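Local coordinates for protein EpsJ (Vibrio vulnificus, PDB 2RET) that probably serves as a minor pseudopilin near the tip of the type 2 secretion pseudopilus, where it pairs with the pseudopilin EpsI, at residues B[19-24]-B[156-161]; B[26-31]-B[149-154]; B[89-94]-B[98-103]. All coordinates share one frame; numbering follows the deposited sequence.

Contact 1 (B[19-24]-B[156-161]); sequences NELQRA and KDYGKI
Leu-21 is the one residue of 19-24 that meets the other segment, and it does so with both of its branches. Its CD1 runs tip to tip into CD1 of Ile-161 at 3.9 Å, methyl against methyl. The other branch leans obliquely on the tyrosine ring, with Leu-21 CD2 4.5 Å from CD2 of Tyr-158, a loose contact. CG of the leucine, anti to the backbone N (chi1 -176°), carries the fork toward the other segment, one methyl for each partner. Branched aliphatic residues suit this place because they fill space between a helix and a strand without asking for polar partners. In Ile-161 the CG1 arm sits between the backbone N and the carbonyl carbon (chi1 64°), which sends CD1 toward the helix. Leu-119 of strand 114-119 and Phe-16 of the EpsI chain also pack on Leu-21, and that same phenylalanine meets the ring of Tyr-158 edge-to-face. The phenol suits this border because its ring packs while its OH hydrogen-bonds Glu-12 of EpsI. Further out, polar groups shape the turn that carries the tyrosine. Tyr-158 N donates to Asp-157 OD1 at 2.9 Å, a bent bond reaching the oxygen from above the carboxylate plane. Arg-17, one turn back along the helix from Leu-21, makes salt bridges to both Asp-157 and Glu-20. Their oxygens Glu-20 OE1 and Asp-157 OD2 lie 6.8 Å apart, and the shared arginine probably offsets the repulsion between the like charges. Gly-159, whose positive phi most other residues would adopt with strain, then brings the chain into strand 159-166. The whole is the packing of the N-terminal helix of a pilin-like fold against the outermost strand, within this chain, of its C-terminal sheet, where Lys-160 makes backbone hydrogen bonds to EpsI.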
loop_
_atom_site.group_PDB
_atom_site.type_symbol
_atom_site.label_atom_id
_atom_site.label_comp_id
_atom_site.label_asym_id
_atom_site.label_seq_id
_atom_site.Cartn_x
_atom_site.Cartn_y
_atom_site.Cartn_z
ATOM N N ASN B 19 -20.459 -21.019 -22.365
ATOM C CA ASN B 19 -20.375 -21.037 -20.905
ATOM C C ASN B 19 -19.041 -21.612 -20.394
ATOM O O ASN B 19 -18.438 -21.094 -19.462
ATOM C CB ASN B 19 -21.514 -21.870 -20.315
ATOM C CG ASN B 19 -22.888 -21.146 -20.331
ATOM O OD1 ASN B 19 -22.994 -19.931 -20.550
ATOM N ND2 ASN B 19 -23.939 -21.913 -20.094
ATOM N N GLU B 20 -18.584 -22.686 -21.022
ATOM C CA GLU B 20 -17.288 -23.266 -20.744
ATOM C C GLU B 20 -16.165 -22.272 -20.967
ATOM O O GLU B 20 -15.253 -22.151 -20.133
ATOM C CB GLU B 20 -17.075 -24.502 -21.606
ATOM C CG GLU B 20 -15.819 -25.316 -21.261
ATOM C CD GLU B 20 -15.480 -26.328 -22.337
ATOM O OE1 GLU B 20 -16.067 -26.223 -23.421
ATOM O OE2 GLU B 20 -14.637 -27.220 -22.113
ATOM N N LEU B 21 -16.235 -21.577 -22.097
ATOM C CA LEU B 21 -15.244 -20.582 -22.476
ATOM C C LEU B 21 -15.230 -19.388 -21.553
ATOM O O LEU B 21 -14.199 -18.914 -21.179
ATOM C CB LEU B 21 -15.528 -20.105 -23.894
ATOM C CG LEU B 21 -14.548 -19.127 -24.531
ATOM C CD1 LEU B 21 -13.066 -19.542 -24.256
ATOM C CD2 LEU B 21 -14.844 -18.999 -26.047
ATOM N N GLN B 22 -16.396 -18.887 -21.204
ATOM C CA GLN B 22 -16.509 -17.822 -20.196
ATOM C C GLN B 22 -15.804 -18.225 -18.896
ATOM O O GLN B 22 -15.066 -17.448 -18.335
ATOM C CB GLN B 22 -17.994 -17.533 -19.931
ATOM C CG GLN B 22 -18.406 -16.086 -19.754
ATOM C CD GLN B 22 -19.957 -15.926 -19.728
ATOM O OE1 GLN B 22 -20.685 -16.518 -20.554
ATOM N NE2 GLN B 22 -20.457 -15.116 -18.782
ATOM N N ARG B 23 -16.057 -19.447 -18.423
ATOM C CA ARG B 23 -15.387 -19.978 -17.244
ATOM C C ARG B 23 -13.878 -20.014 -17.352
ATOM O O ARG B 23 -13.189 -19.627 -16.420
ATOM C CB ARG B 23 -15.906 -21.369 -16.870
ATOM C CG ARG B 23 -17.163 -21.322 -16.070
ATOM C CD ARG B 23 -17.444 -22.634 -15.394
ATOM N NE ARG B 23 -17.517 -23.696 -16.366
ATOM C CZ ARG B 23 -18.605 -24.016 -17.062
ATOM N NH1 ARG B 23 -19.764 -23.366 -16.904
ATOM N NH2 ARG B 23 -18.526 -24.997 -17.936
ATOM N N ALA B 24 -13.384 -20.515 -18.476
ATOM C CA ALA B 24 -11.951 -20.536 -18.781
ATOM C C ALA B 24 -11.336 -19.141 -18.726
ATOM O O ALA B 24 -10.282 -18.967 -18.160
ATOM C CB ALA B 24 -11.696 -21.191 -20.146
ATOM N N LYS B 156 -10.721 -25.474 -31.758
ATOM C CA LYS B 156 -11.175 -26.268 -32.881
ATOM C C LYS B 156 -12.340 -25.626 -33.627
ATOM O O LYS B 156 -12.404 -25.644 -34.849
ATOM C CB LYS B 156 -11.610 -27.651 -32.378
ATOM C CG LYS B 156 -10.447 -28.616 -32.102
ATOM C CD LYS B 156 -10.744 -30.044 -32.695
ATOM C CE LYS B 156 -9.486 -30.752 -33.273
ATOM N NZ LYS B 156 -9.845 -31.964 -34.172
ATOM N N ASP B 157 -13.246 -25.064 -32.849
ATOM C CA ASP B 157 -14.455 -24.445 -33.358
ATOM C C ASP B 157 -14.254 -22.944 -33.653
ATOM O O ASP B 157 -14.499 -22.480 -34.751
ATOM C CB ASP B 157 -15.641 -24.696 -32.413
ATOM C CG ASP B 157 -15.303 -24.515 -30.924
ATOM O OD1 ASP B 157 -14.168 -24.155 -30.542
ATOM O OD2 ASP B 157 -16.201 -24.768 -30.094
ATOM N N TYR B 158 -13.782 -22.190 -32.692
ATOM C CA TYR B 158 -13.706 -20.724 -32.849
ATOM C C TYR B 158 -12.420 -20.196 -33.521
ATOM O O TYR B 158 -12.385 -19.041 -33.955
ATOM C CB TYR B 158 -13.937 -20.072 -31.482
ATOM C CG TYR B 158 -15.379 -20.205 -31.040
ATOM C CD1 TYR B 158 -16.380 -19.525 -31.708
ATOM C CD2 TYR B 158 -15.743 -21.002 -29.966
ATOM C CE1 TYR B 158 -17.697 -19.630 -31.329
ATOM C CE2 TYR B 158 -17.086 -21.116 -29.564
ATOM C CZ TYR B 158 -18.050 -20.420 -30.252
ATOM O OH TYR B 158 -19.401 -20.502 -29.894
ATOM N N GLY B 159 -11.404 -21.057 -33.656
ATOM C CA GLY B 159 -10.083 -20.644 -34.149
ATOM C C GLY B 159 -9.269 -19.924 -33.068
ATOM O O GLY B 159 -9.432 -20.175 -31.865
ATOM N N LYS B 160 -8.435 -18.991 -33.505
ATOM C CA LYS B 160 -7.593 -18.220 -32.587
ATOM C C LYS B 160 -8.331 -17.128 -31.815
ATOM O O LYS B 160 -9.038 -16.293 -32.389
ATOM C CB LYS B 160 -6.417 -17.613 -33.346
ATOM C CG LYS B 160 -5.500 -18.652 -33.959
ATOM C CD LYS B 160 -4.328 -18.022 -34.691
ATOM C CE LYS B 160 -3.552 -19.069 -35.485
ATOM N NZ LYS B 160 -2.893 -20.055 -34.551
ATOM N N ILE B 161 -8.155 -17.139 -30.495
ATOM C CA ILE B 161 -8.572 -16.018 -29.632
ATOM C C ILE B 161 -7.367 -15.702 -28.718
ATOM O O ILE B 161 -6.622 -16.598 -28.348
ATOM C CB ILE B 161 -9.851 -16.359 -28.818
ATOM C CG1 ILE B 161 -9.604 -17.521 -27.826
ATOM C CG2 ILE B 161 -10.964 -16.793 -29.727
ATOM C CD1 ILE B 161 -10.672 -17.717 -26.727
#

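Contact 2 (B[26-31]-B[149-154]); sequences VMMDSD and ISVELT
No ring, amide or carboxylate takes part where Met-28 meets Val-151 and Leu-153; the rings of Tyr-90 and Tyr-165, from strands 79-93 and 159-166, pack on Met-28 from outside the two segments. This is the helix-on-sheet core of a pilin-like fold, helix 10-32 lying against strand 148-155 of the four-stranded antiparallel sheet. The contact is wholly apolar, and one long side chain of the helix spans the gap: the closest CA atoms, those of Met-28 and Val-151, stand 9.2 Å apart. A slim, flexible chain suits such a distance. Met-28, deposited as selenomethionine, leaves the helix with CG anti to the carbonyl carbon (chi1 -60°) and runs straight to its selenium, which reaches Leu-153 CD1 tip to tip at 3.9 Å. Val-151 and Leu-153, two apart on the strand, both point to the helix and so receive neighbouring atoms of the same residue, while Glu-152 between them turns away. Leu-125 and Tyr-165, from the strands flanking 148-155, pack on Leu-153 and Val-151 respectively, adding to the apolar surface. The bend at the last torsion of Met-28 (chi3 49°) swings its terminal methyl across the valine, placing Met-28 CE 4.1 Å from Val-151 CB and 3.4 Å from Val-151 CG1, the latter so short for two carbons that its exact value is doubtful.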
loop_
_atom_site.group_PDB
_atom_site.type_symbol
_atom_site.label_atom_id
_atom_site.label_comp_id
_atom_site.label_asym_id
_atom_site.label_seq_id
_atom_site.Cartn_x
_atom_site.Cartn_y
_atom_site.Cartn_z
ATOM N N VAL B 26 -12.406 -16.403 -17.195
ATOM C CA VAL B 26 -12.415 -15.887 -15.830
ATOM C C VAL B 26 -11.215 -16.403 -15.058
ATOM O O VAL B 26 -10.520 -15.642 -14.421
ATOM C CB VAL B 26 -13.768 -16.200 -15.080
ATOM C CG1 VAL B 26 -13.669 -15.960 -13.546
ATOM C CG2 VAL B 26 -14.875 -15.383 -15.673
HETATM N N MSE B 27 -10.984 -17.704 -15.124
HETATM C CA MSE B 27 -9.817 -18.348 -14.503
HETATM C C MSE B 27 -8.473 -17.794 -14.978
HETATM O O MSE B 27 -7.584 -17.514 -14.183
HETATM C CB MSE B 27 -9.883 -19.847 -14.743
HETATM C CG MSE B 27 -8.795 -20.622 -14.008
HETATM SE SE MSE B 27 -9.096 -20.728 -12.061
HETATM C CE MSE B 27 -10.138 -22.426 -12.197
HETATM N N MSE B 28 -8.338 -17.631 -16.273
HETATM C CA MSE B 28 -7.126 -17.058 -16.875
HETATM C C MSE B 28 -6.917 -15.605 -16.546
HETATM O O MSE B 28 -5.783 -15.167 -16.391
HETATM C CB MSE B 28 -7.176 -17.184 -18.381
HETATM C CG MSE B 28 -7.266 -18.610 -18.833
HETATM SE SE MSE B 28 -7.380 -18.743 -20.780
HETATM C CE MSE B 28 -5.898 -17.585 -21.320
ATOM N N ASP B 29 -8.008 -14.861 -16.433
ATOM C CA ASP B 29 -7.955 -13.468 -15.989
ATOM C C ASP B 29 -7.426 -13.438 -14.579
ATOM O O ASP B 29 -6.577 -12.600 -14.244
ATOM C CB ASP B 29 -9.339 -12.789 -16.018
ATOM C CG ASP B 29 -9.552 -11.877 -17.231
ATOM O OD1 ASP B 29 -8.592 -11.400 -17.821
ATOM O OD2 ASP B 29 -10.711 -11.544 -17.560
ATOM N N SER B 30 -7.922 -14.347 -13.750
ATOM C CA SER B 30 -7.523 -14.367 -12.346
ATOM C C SER B 30 -6.019 -14.613 -12.218
ATOM O O SER B 30 -5.382 -14.018 -11.354
ATOM C CB SER B 30 -8.325 -15.395 -11.526
ATOM O OG SER B 30 -7.921 -16.764 -11.773
ATOM N N ASP B 31 -5.474 -15.476 -13.077
ATOM C CA ASP B 31 -4.076 -15.910 -12.991
ATOM C C ASP B 31 -3.114 -14.919 -13.651
ATOM O O ASP B 31 -2.173 -14.453 -13.037
ATOM C CB ASP B 31 -3.872 -17.289 -13.634
ATOM C CG ASP B 31 -4.430 -18.430 -12.814
ATOM O OD1 ASP B 31 -4.540 -18.335 -11.569
ATOM O OD2 ASP B 31 -4.743 -19.481 -13.433
ATOM N N ILE B 149 1.929 -9.611 -21.601
ATOM C CA ILE B 149 1.911 -10.990 -22.039
ATOM C C ILE B 149 0.611 -11.160 -22.847
ATOM O O ILE B 149 -0.426 -10.693 -22.444
ATOM C CB ILE B 149 1.959 -11.951 -20.783
ATOM C CG1 ILE B 149 3.313 -11.804 -20.073
ATOM C CG2 ILE B 149 1.870 -13.428 -21.149
ATOM C CD1 ILE B 149 3.231 -12.011 -18.556
ATOM N N SER B 150 0.703 -11.823 -23.986
ATOM C CA SER B 150 -0.433 -12.139 -24.851
ATOM C C SER B 150 -0.530 -13.660 -24.840
ATOM O O SER B 150 0.411 -14.348 -25.200
ATOM C CB SER B 150 -0.208 -11.644 -26.307
ATOM O OG SER B 150 -1.311 -11.995 -27.173
ATOM N N VAL B 151 -1.675 -14.150 -24.394
ATOM C CA VAL B 151 -1.981 -15.557 -24.347
ATOM C C VAL B 151 -2.972 -15.841 -25.465
ATOM O O VAL B 151 -4.067 -15.313 -25.464
ATOM C CB VAL B 151 -2.536 -15.952 -22.954
ATOM C CG1 VAL B 151 -2.859 -17.481 -22.922
ATOM C CG2 VAL B 151 -1.499 -15.572 -21.875
ATOM N N GLU B 152 -2.548 -16.659 -26.434
ATOM C CA GLU B 152 -3.395 -17.073 -27.533
ATOM C C GLU B 152 -3.755 -18.565 -27.492
ATOM O O GLU B 152 -2.909 -19.403 -27.362
ATOM C CB GLU B 152 -2.711 -16.746 -28.856
ATOM C CG GLU B 152 -3.581 -17.054 -30.068
ATOM C CD GLU B 152 -2.870 -16.721 -31.348
ATOM O OE1 GLU B 152 -1.936 -17.488 -31.726
ATOM O OE2 GLU B 152 -3.244 -15.673 -31.943
ATOM N N LEU B 153 -5.047 -18.856 -27.630
ATOM C CA LEU B 153 -5.585 -20.217 -27.746
ATOM C C LEU B 153 -6.132 -20.419 -29.147
ATOM O O LEU B 153 -6.737 -19.530 -29.708
ATOM C CB LEU B 153 -6.724 -20.426 -26.739
ATOM C CG LEU B 153 -6.385 -20.107 -25.273
ATOM C CD1 LEU B 153 -7.614 -20.231 -24.403
ATOM C CD2 LEU B 153 -5.309 -21.057 -24.821
ATOM N N THR B 154 -5.896 -21.597 -29.703
ATOM C CA THR B 154 -6.466 -22.027 -30.960
ATOM C C THR B 154 -7.507 -23.093 -30.582
ATOM O O THR B 154 -7.173 -24.204 -30.124
ATOM C CB THR B 154 -5.384 -22.596 -31.893
ATOM O OG1 THR B 154 -4.356 -21.609 -32.067
ATOM C CG2 THR B 154 -5.985 -23.062 -33.321
#

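Contact 3 (B[89-94]-B[98-103]); sequences GYRIKD and ERVWWR
Arg-91 grips Glu-98 side-on, bringing two nitrogens to a single carboxylate oxygen in a salt bridge. Arg-91 NH2 approaches Glu-98 OE1 at 2.6 Å nearly in line with the C-O bond, while Arg-91 NE reaches the same OE1 at 2.9 Å by its anti lone pair, a more bent bond (136°). OE1 lies close to the guanidinium plane, though the carboxylate is turned 39° from it. The other oxygen, OE2, pairs with Arg-96, and NH1 of Arg-91 bonds Leu-59 O, so both charged groups have second partners. Beneath the bridge the backbones zip together as an antiparallel hairpin: Gly-89 with Val-100 and Arg-91 with Glu-98 are hydrogen-bonded pairs, each joined by two N-H to C=O bonds, and Tyr-90 with Arg-99 is the non-hydrogen-bonded pair between them. Val-100 CG2 lies over one guanidinium face of Arg-91, toward its rim, 4.0 Å from NH1. Gly-89, having no side chain, lets the ring edge of Trp-102 lie close to the backbone, CZ3 3.9 Å from Gly-89 N. The opposite face carries Tyr-90 and Arg-99, where the arginine CG sits over the phenol ring in a CH-pi contact 4.1 Å from the centroid. Their polar ends both reach Asp-31 of helix 10-32, whose Met-27 and Met-28 also touch the tyrosine; strands 64-74 and 114-119 flank the hairpin within the sheet.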
loop_
_atom_site.group_PDB
_atom_site.type_symbol
_atom_site.label_atom_id
_atom_site.label_comp_id
_atom_site.label_asym_id
_atom_site.label_seq_id
_atom_site.Cartn_x
_atom_site.Cartn_y
_atom_site.Cartn_z
ATOM N N GLY B 89 0.253 -23.180 -13.594
ATOM C CA GLY B 89 0.665 -23.350 -14.976
ATOM C C GLY B 89 -0.451 -23.770 -15.906
ATOM O O GLY B 89 -1.528 -24.082 -15.482
ATOM N N TYR B 90 -0.190 -23.725 -17.205
ATOM C CA TYR B 90 -1.184 -24.132 -18.206
ATOM C C TYR B 90 -0.476 -25.076 -19.182
ATOM O O TYR B 90 0.723 -24.936 -19.447
ATOM C CB TYR B 90 -1.774 -22.908 -18.949
ATOM C CG TYR B 90 -2.728 -22.074 -18.121
ATOM C CD1 TYR B 90 -2.276 -21.206 -17.132
ATOM C CD2 TYR B 90 -4.100 -22.192 -18.294
ATOM C CE1 TYR B 90 -3.181 -20.478 -16.362
ATOM C CE2 TYR B 90 -4.972 -21.476 -17.541
ATOM C CZ TYR B 90 -4.516 -20.620 -16.584
ATOM O OH TYR B 90 -5.447 -19.917 -15.872
ATOM N N ARG B 91 -1.215 -26.044 -19.670
ATOM C CA ARG B 91 -0.694 -26.982 -20.656
ATOM C C ARG B 91 -1.835 -27.538 -21.474
ATOM O O ARG B 91 -3.010 -27.389 -21.089
ATOM C CB ARG B 91 0.010 -28.125 -19.938
ATOM C CG ARG B 91 -0.912 -28.888 -19.059
ATOM C CD ARG B 91 -0.280 -30.068 -18.476
ATOM N NE ARG B 91 -1.290 -30.957 -17.917
ATOM C CZ ARG B 91 -1.100 -31.712 -16.836
ATOM N NH1 ARG B 91 0.059 -31.693 -16.185
ATOM N NH2 ARG B 91 -2.075 -32.491 -16.395
ATOM N N ILE B 92 -1.504 -28.198 -22.579
ATOM C CA ILE B 92 -2.488 -28.937 -23.365
ATOM C C ILE B 92 -2.286 -30.434 -23.137
ATOM O O ILE B 92 -1.171 -30.944 -23.233
ATOM C CB ILE B 92 -2.412 -28.627 -24.899
ATOM C CG1 ILE B 92 -2.521 -27.116 -25.174
ATOM C CG2 ILE B 92 -3.493 -29.437 -25.709
ATOM C CD1 ILE B 92 -3.874 -26.521 -24.907
ATOM N N LYS B 93 -3.371 -31.126 -22.823
ATOM C CA LYS B 93 -3.388 -32.580 -22.796
ATOM C C LYS B 93 -4.561 -33.087 -23.594
ATOM O O LYS B 93 -5.699 -32.848 -23.224
ATOM C CB LYS B 93 -3.479 -33.093 -21.380
ATOM C CG LYS B 93 -2.134 -33.270 -20.756
ATOM C CD LYS B 93 -1.496 -34.536 -21.273
ATOM C CE LYS B 93 -0.054 -34.294 -21.580
ATOM N NZ LYS B 93 0.580 -35.409 -22.335
ATOM N N ASP B 94 -4.255 -33.758 -24.701
ATOM C CA ASP B 94 -5.236 -34.330 -25.584
ATOM C C ASP B 94 -6.309 -33.332 -25.975
ATOM O O ASP B 94 -7.500 -33.545 -25.765
ATOM C CB ASP B 94 -5.779 -35.611 -24.978
ATOM C CG ASP B 94 -4.743 -36.754 -25.023
ATOM O OD1 ASP B 94 -4.269 -37.122 -26.137
ATOM O OD2 ASP B 94 -4.405 -37.271 -23.939
ATOM N N GLU B 98 -5.557 -27.384 -19.662
ATOM C CA GLU B 98 -5.578 -27.720 -18.262
ATOM C C GLU B 98 -4.808 -26.671 -17.513
ATOM O O GLU B 98 -3.829 -26.184 -18.021
ATOM C CB GLU B 98 -4.900 -29.074 -18.057
ATOM C CG GLU B 98 -5.725 -30.188 -18.684
ATOM C CD GLU B 98 -5.289 -31.552 -18.278
ATOM O OE1 GLU B 98 -4.123 -31.764 -17.889
ATOM O OE2 GLU B 98 -6.147 -32.434 -18.352
ATOM N N ARG B 99 -5.286 -26.322 -16.319
ATOM C CA ARG B 99 -4.622 -25.396 -15.409
ATOM C C ARG B 99 -4.138 -26.188 -14.212
ATOM O O ARG B 99 -4.864 -27.019 -13.683
ATOM C CB ARG B 99 -5.582 -24.300 -14.949
ATOM C CG ARG B 99 -4.932 -23.252 -13.978
ATOM C CD ARG B 99 -5.746 -23.152 -12.737
ATOM N NE ARG B 99 -5.431 -21.978 -11.965
ATOM C CZ ARG B 99 -5.904 -21.724 -10.754
ATOM N NH1 ARG B 99 -6.729 -22.552 -10.152
ATOM N NH2 ARG B 99 -5.526 -20.622 -10.140
ATOM N N VAL B 100 -2.882 -25.969 -13.845
ATOM C CA VAL B 100 -2.258 -26.681 -12.760
ATOM C C VAL B 100 -1.911 -25.680 -11.684
ATOM O O VAL B 100 -1.494 -24.594 -11.979
ATOM C CB VAL B 100 -0.972 -27.427 -13.172
ATOM C CG1 VAL B 100 -0.513 -28.335 -12.010
ATOM C CG2 VAL B 100 -1.163 -28.240 -14.507
ATOM N N TRP B 101 -2.079 -26.071 -10.439
ATOM C CA TRP B 101 -2.026 -25.127 -9.323
ATOM C C TRP B 101 -1.255 -25.740 -8.195
ATOM O O TRP B 101 -1.494 -26.897 -7.846
ATOM C CB TRP B 101 -3.443 -24.833 -8.833
ATOM C CG TRP B 101 -3.503 -23.840 -7.727
ATOM C CD1 TRP B 101 -3.569 -22.487 -7.844
ATOM C CD2 TRP B 101 -3.519 -24.120 -6.317
ATOM N NE1 TRP B 101 -3.647 -21.899 -6.598
ATOM C CE2 TRP B 101 -3.599 -22.881 -5.645
ATOM C CE3 TRP B 101 -3.461 -25.293 -5.566
ATOM C CZ2 TRP B 101 -3.659 -22.782 -4.252
ATOM C CZ3 TRP B 101 -3.517 -25.199 -4.187
ATOM C CH2 TRP B 101 -3.620 -23.949 -3.543
ATOM N N TRP B 102 -0.350 -24.964 -7.630
ATOM C CA TRP B 102 0.364 -25.340 -6.434
ATOM C C TRP B 102 0.219 -24.272 -5.374
ATOM O O TRP B 102 0.324 -23.090 -5.650
ATOM C CB TRP B 102 1.841 -25.532 -6.719
ATOM C CG TRP B 102 2.182 -26.647 -7.661
ATOM C CD1 TRP B 102 2.533 -27.927 -7.330
ATOM C CD2 TRP B 102 2.235 -26.574 -9.092
ATOM N NE1 TRP B 102 2.818 -28.646 -8.460
ATOM C CE2 TRP B 102 2.641 -27.845 -9.557
ATOM C CE3 TRP B 102 1.974 -25.560 -10.025
ATOM C CZ2 TRP B 102 2.821 -28.121 -10.927
ATOM C CZ3 TRP B 102 2.148 -25.832 -11.368
ATOM C CH2 TRP B 102 2.547 -27.102 -11.811
ATOM N N ARG B 103 0.010 -24.716 -4.141
ATOM C CA ARG B 103 -0.123 -23.823 -2.992
ATOM C C ARG B 103 1.161 -23.045 -2.663
ATOM O O ARG B 103 1.091 -21.894 -2.264
ATOM C CB ARG B 103 -0.591 -24.646 -1.780
ATOM C CG ARG B 103 -0.638 -23.918 -0.464
ATOM C CD ARG B 103 -1.701 -22.842 -0.399
ATOM N NE ARG B 103 -1.536 -22.125 0.868
ATOM C CZ ARG B 103 -0.693 -21.122 1.064
ATOM N NH1 ARG B 103 0.039 -20.664 0.066
ATOM N NH2 ARG B 103 -0.592 -20.562 2.266
#

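Overall arrangement
Helix 10-32 links the three contacts. Contacts 1 and 2, with centres 11 Å apart, use successive parts of it against adjacent strands of one sheet, and those strands are joined directly by Leu-153 N bonding Ile-161 O at 2.8 Å. Contact 3 belongs to the other sheet and is nested in the chain within the loops closed by both. Its centre is about 12 Å from that of contact 2, bridged through Asp-31: OD2 to Tyr-90 OH at 2.6 Å, OD1 to Arg-99 NH2 at 2.9 Å. Contacts 1 and 3 do not touch, their nearest atoms being about 5 Å apart. The helix is thus held between two sheets, with EpsI bordering contact 1.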